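Side-chain contacts in probable sulfate-binding lipoprotein SubI (Mycobacterium tuberculosis, PDB 6DDN), which probably binds sulfate outside the membrane and carries it as the solute-binding component of a transport system: residues L265-T270 / A279-Q284; S110-I115 / K126-D131; D158-P163 / N204-E209. All blocks are in the same frame, centred on the assembly; numbering follows the deposited sequence.

Interaction 1: residues L265-T270 / A279-Q284; sequences LAVVAT and AFRNFQ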
# COMPACT_ATOMS: atom_id res chain seq x y z
N LEU A 265 8.10 6.47 -1.41
CA LEU A 265 8.72 6.62 -2.72
C LEU A 265 10.09 7.26 -2.54
O LEU A 265 10.23 8.22 -1.77
CB LEU A 265 7.86 7.48 -3.65
CG LEU A 265 8.51 8.04 -4.92
CD1 LEU A 265 8.50 7.02 -6.05
CD2 LEU A 265 7.82 9.33 -5.35
N ALA A 266 11.08 6.75 -3.25
CA ALA A 266 12.44 7.27 -3.13
C ALA A 266 13.16 7.10 -4.46
O ALA A 266 12.86 6.19 -5.24
CB ALA A 266 13.22 6.57 -2.02
N VAL A 267 14.11 7.99 -4.71
CA VAL A 267 14.97 7.88 -5.88
C VAL A 267 16.07 6.87 -5.59
O VAL A 267 16.62 6.83 -4.48
CB VAL A 267 15.55 9.26 -6.25
CG1 VAL A 267 16.85 9.12 -7.02
CG2 VAL A 267 14.53 10.06 -7.05
N VAL A 268 16.38 6.03 -6.57
CA VAL A 268 17.45 5.05 -6.43
C VAL A 268 18.78 5.76 -6.60
O VAL A 268 19.02 6.41 -7.63
CB VAL A 268 17.30 3.90 -7.44
CG1 VAL A 268 18.63 3.19 -7.64
CG2 VAL A 268 16.23 2.93 -6.97
N ALA A 269 19.66 5.65 -5.60
CA ALA A 269 20.92 6.38 -5.62
C ALA A 269 21.84 5.88 -6.73
O ALA A 269 22.58 6.68 -7.32
CB ALA A 269 21.61 6.27 -4.27
N THR A 270 21.82 4.59 -7.03
CA THR A 270 22.71 4.00 -8.02
C THR A 270 22.25 4.24 -9.46
O THR A 270 22.75 3.58 -10.37
CB THR A 270 22.86 2.50 -7.77
OG1 THR A 270 21.59 1.86 -7.94
CG2 THR A 270 23.36 2.26 -6.37
N ALA A 279 13.23 14.63 -11.01
CA ALA A 279 12.11 15.35 -11.60
C ALA A 279 10.83 14.53 -11.51
O ALA A 279 9.76 15.06 -11.19
CB ALA A 279 12.42 15.72 -13.05
N PHE A 280 10.92 13.23 -11.78
CA PHE A 280 9.74 12.38 -11.71
C PHE A 280 9.25 12.20 -10.28
O PHE A 280 8.04 12.05 -10.06
CB PHE A 280 10.03 11.01 -12.34
CG PHE A 280 8.81 10.16 -12.53
CD1 PHE A 280 7.64 10.71 -13.02
CD2 PHE A 280 8.83 8.82 -12.23
CE1 PHE A 280 6.51 9.94 -13.20
CE2 PHE A 280 7.70 8.03 -12.40
CZ PHE A 280 6.55 8.59 -12.89
N ARG A 281 10.15 12.21 -9.30
CA ARG A 281 9.74 12.09 -7.91
C ARG A 281 9.09 13.38 -7.42
O ARG A 281 8.02 13.35 -6.79
CB ARG A 281 10.93 11.73 -7.03
CG ARG A 281 10.57 11.64 -5.55
CD ARG A 281 11.76 11.97 -4.67
NE ARG A 281 12.13 13.38 -4.75
CZ ARG A 281 13.32 13.86 -4.42
NH1 ARG A 281 14.27 13.04 -3.98
NH2 ARG A 281 13.57 15.16 -4.52
N ASN A 282 9.71 14.52 -7.71
CA ASN A 282 9.17 15.80 -7.26
C ASN A 282 7.84 16.11 -7.93
O ASN A 282 6.98 16.77 -7.33
CB ASN A 282 10.18 16.92 -7.52
CG ASN A 282 11.44 16.78 -6.68
OD1 ASN A 282 11.48 15.99 -5.73
ND2 ASN A 282 12.47 17.54 -7.02
N PHE A 283 7.65 15.65 -9.17
CA PHE A 283 6.39 15.88 -9.86
C PHE A 283 5.21 15.27 -9.10
O PHE A 283 4.09 15.77 -9.21
CB PHE A 283 6.46 15.30 -11.28
CG PHE A 283 5.20 15.51 -12.08
CD1 PHE A 283 4.93 16.73 -12.67
CD2 PHE A 283 4.30 14.47 -12.25
CE1 PHE A 283 3.77 16.92 -13.41
CE2 PHE A 283 3.14 14.65 -12.98
CZ PHE A 283 2.88 15.88 -13.56
N GLN A 284 5.46 14.22 -8.32
CA GLN A 284 4.38 13.55 -7.60
C GLN A 284 3.75 14.47 -6.56
O GLN A 284 2.54 14.37 -6.30
CB GLN A 284 4.89 12.28 -6.94
CG GLN A 284 5.53 11.30 -7.90
CD GLN A 284 4.69 11.07 -9.14
OE1 GLN A 284 3.47 10.92 -9.05
NE2 GLN A 284 5.33 11.06 -10.30
O HOH W 1 14.32 9.99 -3.03
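L265 and V267, alternate residues on one side of the strand end 265-267, meet the aliphatic part of R281 on helix 274-284. The short strand and helix segments run nearly antiparallel, their axes 153° apart and 8.7 Å distant at closest approach. L265 reaches across the R281 chain at a slant and sets CD2 3.6 Å from R281 CG; the same methyl lies 4.0 Å from Q284 CG, one helical turn further on, so it settles between two helix side chains. V267 crosses R281 at roughly a right angle, CG2 resting 4.0 Å from R281 CB. With CG trans to the amide nitrogen (chi1 178°), R281 runs its methylenes across the strand, past L265 and V267, before bending at chi3 (70°), which turns the guanidinium toward N282. There NE and NH2 grip the single acceptor N282 OD1 side-on, the NH2 bond at 2.6 Å lying on a lone pair in the carbonyl plane, while the NE bond comes in tilted from that plane. The third nitrogen, NH1, donates to a water that also accepts from V267 N, 2.6 Å away; the water lies in the guanidinium plane, and these bonds together limit the rotation of the group. Q284 NE2 returns to F280 O at 2.9 Å, while its OE1 is bound by W293. Helix 63-74 adjoins this apolar layer through W66, which touches L265 and Q284. Helix-on-sheet packing of this kind belongs to the alpha/beta domains of periplasmic type II solute-binding proteins.

Interaction 2: residues S110-I115 / K126-D131; sequences SVEPDI and KDWDAD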
# COMPACT_ATOMS: atom_id res chain seq x y z
N SER A 110 5.28 -0.79 -0.84
CA SER A 110 4.10 -0.80 0.01
C SER A 110 4.40 -0.25 1.39
O SER A 110 3.59 0.50 1.96
CB SER A 110 3.55 -2.23 0.12
OG SER A 110 2.53 -2.31 1.10
N VAL A 111 5.55 -0.60 1.96
CA VAL A 111 5.88 -0.25 3.34
C VAL A 111 7.29 0.32 3.40
O VAL A 111 8.15 -0.02 2.58
CB VAL A 111 5.74 -1.48 4.27
CG1 VAL A 111 4.29 -1.93 4.35
CG2 VAL A 111 6.63 -2.61 3.78
N GLU A 112 7.52 1.18 4.39
CA GLU A 112 8.83 1.79 4.56
C GLU A 112 9.97 0.79 4.73
O GLU A 112 11.06 1.05 4.20
CB GLU A 112 8.79 2.77 5.75
CG GLU A 112 10.11 3.46 6.05
CD GLU A 112 10.97 2.69 7.03
OE1 GLU A 112 12.19 2.93 7.09
OE2 GLU A 112 10.42 1.83 7.75
N PRO A 113 9.81 -0.33 5.47
CA PRO A 113 10.91 -1.31 5.54
C PRO A 113 11.49 -1.69 4.19
O PRO A 113 12.71 -1.91 4.08
CB PRO A 113 10.25 -2.51 6.22
CG PRO A 113 9.20 -1.92 7.06
CD PRO A 113 8.73 -0.65 6.41
N ASP A 114 10.66 -1.78 3.16
CA ASP A 114 11.15 -2.13 1.83
C ASP A 114 12.00 -1.01 1.23
O ASP A 114 12.72 -1.26 0.25
CB ASP A 114 9.97 -2.46 0.91
CG ASP A 114 9.26 -3.73 1.33
OD1 ASP A 114 9.93 -4.65 1.84
OD2 ASP A 114 8.03 -3.81 1.15
N ILE A 115 11.93 0.20 1.78
CA ILE A 115 12.87 1.25 1.42
C ILE A 115 14.13 1.16 2.27
O ILE A 115 15.24 1.36 1.77
CB ILE A 115 12.21 2.63 1.54
CG1 ILE A 115 10.99 2.73 0.62
CG2 ILE A 115 13.20 3.73 1.22
CD1 ILE A 115 11.34 2.68 -0.85
N LYS A 126 20.04 8.06 2.25
CA LYS A 126 19.32 8.17 3.51
C LYS A 126 18.48 9.44 3.61
O LYS A 126 17.58 9.51 4.45
CB LYS A 126 20.31 8.12 4.68
CG LYS A 126 21.56 7.29 4.38
CD LYS A 126 22.75 7.81 5.17
CE LYS A 126 24.01 7.03 4.84
NZ LYS A 126 24.27 7.00 3.37
N ASP A 127 18.73 10.43 2.74
CA ASP A 127 18.00 11.69 2.73
C ASP A 127 16.54 11.53 2.31
O ASP A 127 15.80 12.51 2.24
CB ASP A 127 18.67 12.69 1.78
CG ASP A 127 18.52 12.31 0.29
OD1 ASP A 127 19.15 12.98 -0.55
OD2 ASP A 127 17.82 11.33 -0.04
N TRP A 128 16.15 10.30 1.99
CA TRP A 128 14.91 10.08 1.26
C TRP A 128 13.67 10.42 2.07
O TRP A 128 12.60 10.62 1.49
CB TRP A 128 14.86 8.63 0.78
CG TRP A 128 14.55 7.70 1.88
CD1 TRP A 128 15.43 7.11 2.74
CD2 TRP A 128 13.25 7.25 2.27
NE1 TRP A 128 14.75 6.31 3.64
CE2 TRP A 128 13.41 6.39 3.37
CE3 TRP A 128 11.96 7.50 1.79
CZ2 TRP A 128 12.33 5.77 3.99
CZ3 TRP A 128 10.89 6.89 2.41
CH2 TRP A 128 11.08 6.03 3.50
N ASP A 129 13.79 10.49 3.40
CA ASP A 129 12.64 10.79 4.25
C ASP A 129 12.90 11.93 5.23
O ASP A 129 12.09 12.14 6.14
CB ASP A 129 12.21 9.53 5.02
CG ASP A 129 13.16 9.18 6.14
OD1 ASP A 129 14.36 9.47 6.02
OD2 ASP A 129 12.69 8.60 7.14
N ALA A 130 14.00 12.67 5.08
CA ALA A 130 14.23 13.87 5.87
C ALA A 130 13.36 15.03 5.40
O ALA A 130 13.30 16.06 6.09
CB ALA A 130 15.71 14.27 5.82
N ASP A 131 12.71 14.89 4.26
CA ASP A 131 11.75 15.86 3.76
C ASP A 131 10.53 15.92 4.68
O ASP A 131 10.16 14.93 5.31
CB ASP A 131 11.34 15.48 2.34
CG ASP A 131 10.72 16.62 1.57
OD1 ASP A 131 10.70 16.55 0.32
OD2 ASP A 131 10.23 17.58 2.20
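Residues 110-115, which lead into helix 113-120, face the loop 126-131 across a wide backbone gap, with CA atoms of I115 and W128 9.1 Å apart, and side chains alone bridge it. Both pieces belong to an alpha/beta domain of the solute-binding protein fold, where the loop leads from the helix toward strand 138-147. W128 fills the gap. Its CG sits between the backbone N and the carbonyl carbon, and the indole extends toward the helix, beside P264 and A266 of strand 257-267. I115 comes over one face: its CG2 branch stands 3.5 Å from the centroid of the six-membered ring and only 15° off the normal, a CH-pi contact. D129 CB covers the opposite face, so the indole is sandwiched between a methyl from the helix and a methylene from its own loop. E112 approaches differently, at the ring edge. Its chain bends at chi2 (-90°), and the carboxylate plane ends up nearly coplanar with the indole, 8° apart. Beyond it, E112 OE1 and D129 OD2 are 5.7 Å apart, two like charges that may raise each other's proton affinity slightly. Aliphatic carbon rather than the charged group does the touching at the rim, where E112 CG lies 3.7 Å from W128 CH2.

Interaction 3: residues D158-P163 / N204-E209; sequences DDLLRP and NTLVNE
L160 and L161, neighbours in the turn 158-163, press against one side of helix 196-210 around L206. The enclosed half is the buried pair L160 and L206, which cross at a slant. L206 has CG anti to its backbone N (chi1 172°), an orientation that carries CD1 toward the turn, where it lies 3.7 Å from L160 CB and 3.9 Å from L160 CD1. V167 of strand 167-168 touches both leucines, and V232 and I234 of strand 232-236 add to the cover over L160, so this half continues into the apolar interior between sheet and helix.

L161 and T205 form the partly exposed half, although one methyl there sits close against the helix backbone: L161 CD2 stands 3.6 Å from L206 CA, closer than any side-chain atom of that helix segment. T205 CG2 lies 3.9 Å and L206 CB 4.0 Å from L161 CD2. T205 turns its methyl toward L161, while OG1 bonds back to D201 O in the preceding helical turn. A PEG molecule, probably from the crystallisation liquor, lies near the T205 side chain and bonds to L161 O, consistent with this edge being accessible, as the partial exposure of L161 and T205 suggests.

Behind the leucines, the turn is braced by a salt bridge in which R162 NH1 meets D159 OD1 at 3.0 Å. The bond is fairly straight (161° at the hydrogen) and keeps to the guanidinium plane, but reaches the oxygen from above the carboxylate plane. R162 also donates to K152 O and N153 O. No hydrogen bond crosses between turn and helix; their direct contact therefore depends on apolar shape and burial, while polar bonds shape each side separately.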
# COMPACT_ATOMS: atom_id res chain seq x y z
N ASP A 158 -14.50 -8.35 14.00
CA ASP A 158 -15.09 -9.55 14.59
C ASP A 158 -15.78 -10.40 13.54
O ASP A 158 -15.88 -11.62 13.70
CB ASP A 158 -16.07 -9.17 15.69
CG ASP A 158 -15.38 -8.85 17.00
OD1 ASP A 158 -14.22 -9.27 17.18
OD2 ASP A 158 -16.00 -8.18 17.86
N ASP A 159 -16.26 -9.79 12.45
CA ASP A 159 -16.92 -10.55 11.40
C ASP A 159 -15.98 -11.51 10.69
O ASP A 159 -16.45 -12.49 10.10
CB ASP A 159 -17.56 -9.60 10.38
CG ASP A 159 -18.85 -8.99 10.87
OD1 ASP A 159 -19.60 -9.67 11.60
OD2 ASP A 159 -19.13 -7.82 10.52
N LEU A 160 -14.67 -11.26 10.74
CA LEU A 160 -13.71 -12.15 10.10
C LEU A 160 -13.48 -13.43 10.88
O LEU A 160 -12.91 -14.38 10.34
CB LEU A 160 -12.37 -11.44 9.89
CG LEU A 160 -12.35 -10.12 9.11
CD1 LEU A 160 -10.96 -9.89 8.52
CD2 LEU A 160 -13.40 -10.09 8.02
N LEU A 161 -13.91 -13.48 12.15
CA LEU A 161 -13.80 -14.67 12.98
C LEU A 161 -15.10 -15.46 13.04
O LEU A 161 -15.25 -16.32 13.91
CB LEU A 161 -13.36 -14.29 14.39
CG LEU A 161 -11.98 -13.67 14.54
CD1 LEU A 161 -11.63 -13.50 16.01
CD2 LEU A 161 -10.95 -14.53 13.84
N ARG A 162 -16.04 -15.18 12.15
CA ARG A 162 -17.29 -15.92 12.17
C ARG A 162 -17.09 -17.30 11.53
O ARG A 162 -16.21 -17.48 10.69
CB ARG A 162 -18.38 -15.15 11.44
CG ARG A 162 -19.13 -14.18 12.34
CD ARG A 162 -19.75 -13.05 11.55
NE ARG A 162 -20.56 -13.55 10.44
CZ ARG A 162 -21.09 -12.78 9.50
NH1 ARG A 162 -20.90 -11.47 9.52
NH2 ARG A 162 -21.81 -13.33 8.53
N PRO A 163 -17.89 -18.28 11.94
CA PRO A 163 -17.69 -19.65 11.43
C PRO A 163 -17.83 -19.71 9.92
O PRO A 163 -18.82 -19.25 9.34
CB PRO A 163 -18.80 -20.45 12.13
CG PRO A 163 -19.16 -19.65 13.33
CD PRO A 163 -18.95 -18.22 12.96
N ASN A 204 -3.90 -14.33 15.85
CA ASN A 204 -3.74 -15.78 15.99
C ASN A 204 -4.95 -16.52 15.45
O ASN A 204 -4.83 -17.39 14.58
CB ASN A 204 -3.50 -16.12 17.46
CG ASN A 204 -2.52 -17.24 17.65
OD1 ASN A 204 -2.52 -18.22 16.91
ND2 ASN A 204 -1.66 -17.12 18.66
N THR A 205 -6.13 -16.19 15.96
CA THR A 205 -7.35 -16.88 15.53
C THR A 205 -7.69 -16.54 14.09
O THR A 205 -8.19 -17.40 13.35
CB THR A 205 -8.50 -16.53 16.46
OG1 THR A 205 -8.09 -16.68 17.82
CG2 THR A 205 -9.69 -17.43 16.20
N LEU A 206 -7.43 -15.31 13.67
CA LEU A 206 -7.72 -14.91 12.29
C LEU A 206 -6.87 -15.70 11.31
O LEU A 206 -7.39 -16.26 10.33
CB LEU A 206 -7.50 -13.41 12.12
CG LEU A 206 -7.59 -12.87 10.69
CD1 LEU A 206 -9.03 -12.88 10.21
CD2 LEU A 206 -6.99 -11.48 10.60
N VAL A 207 -5.56 -15.78 11.55
CA VAL A 207 -4.66 -16.42 10.60
C VAL A 207 -4.88 -17.93 10.59
O VAL A 207 -5.08 -18.54 9.53
CB VAL A 207 -3.20 -16.06 10.91
CG1 VAL A 207 -2.26 -16.92 10.09
CG2 VAL A 207 -2.95 -14.58 10.64
N ASN A 208 -4.84 -18.55 11.77
CA ASN A 208 -4.86 -20.01 11.83
C ASN A 208 -6.18 -20.58 11.31
O ASN A 208 -6.18 -21.52 10.50
CB ASN A 208 -4.62 -20.48 13.27
CG ASN A 208 -3.18 -20.29 13.70
OD1 ASN A 208 -2.28 -20.17 12.86
ND2 ASN A 208 -2.95 -20.27 15.00
N GLU A 209 -7.30 -20.03 11.75
CA GLU A 209 -8.59 -20.64 11.46
C GLU A 209 -9.34 -19.99 10.30
O GLU A 209 -10.39 -20.51 9.91
CB GLU A 209 -9.47 -20.65 12.72
CG GLU A 209 -8.71 -20.97 14.00
CD GLU A 209 -9.61 -21.36 15.16
OE1 GLU A 209 -9.14 -22.04 16.09
OE2 GLU A 209 -10.80 -21.01 15.13

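From the N terminus, interaction 2 comes first: it closes the short excursion through helix 113-120 by bringing the following loop back to the helix start. Interaction 3 spans 40 intervening residues, just over half of them helical, and ties the turn before strand 167-168 to helix 196-210. Interaction 1 closes last, folding helix 274-284 back on the end of strand 257-267. The three are in series, neither nested nor crossed. Interactions 1 and 2 meet in space, A266 CB lying 3.8 Å from W128 CB, so the end of strand 257-267 is packed by helix 274-284 on one side and by W128 on the other. Interaction 3 is remote, about 40 Å from interaction 1 between centres.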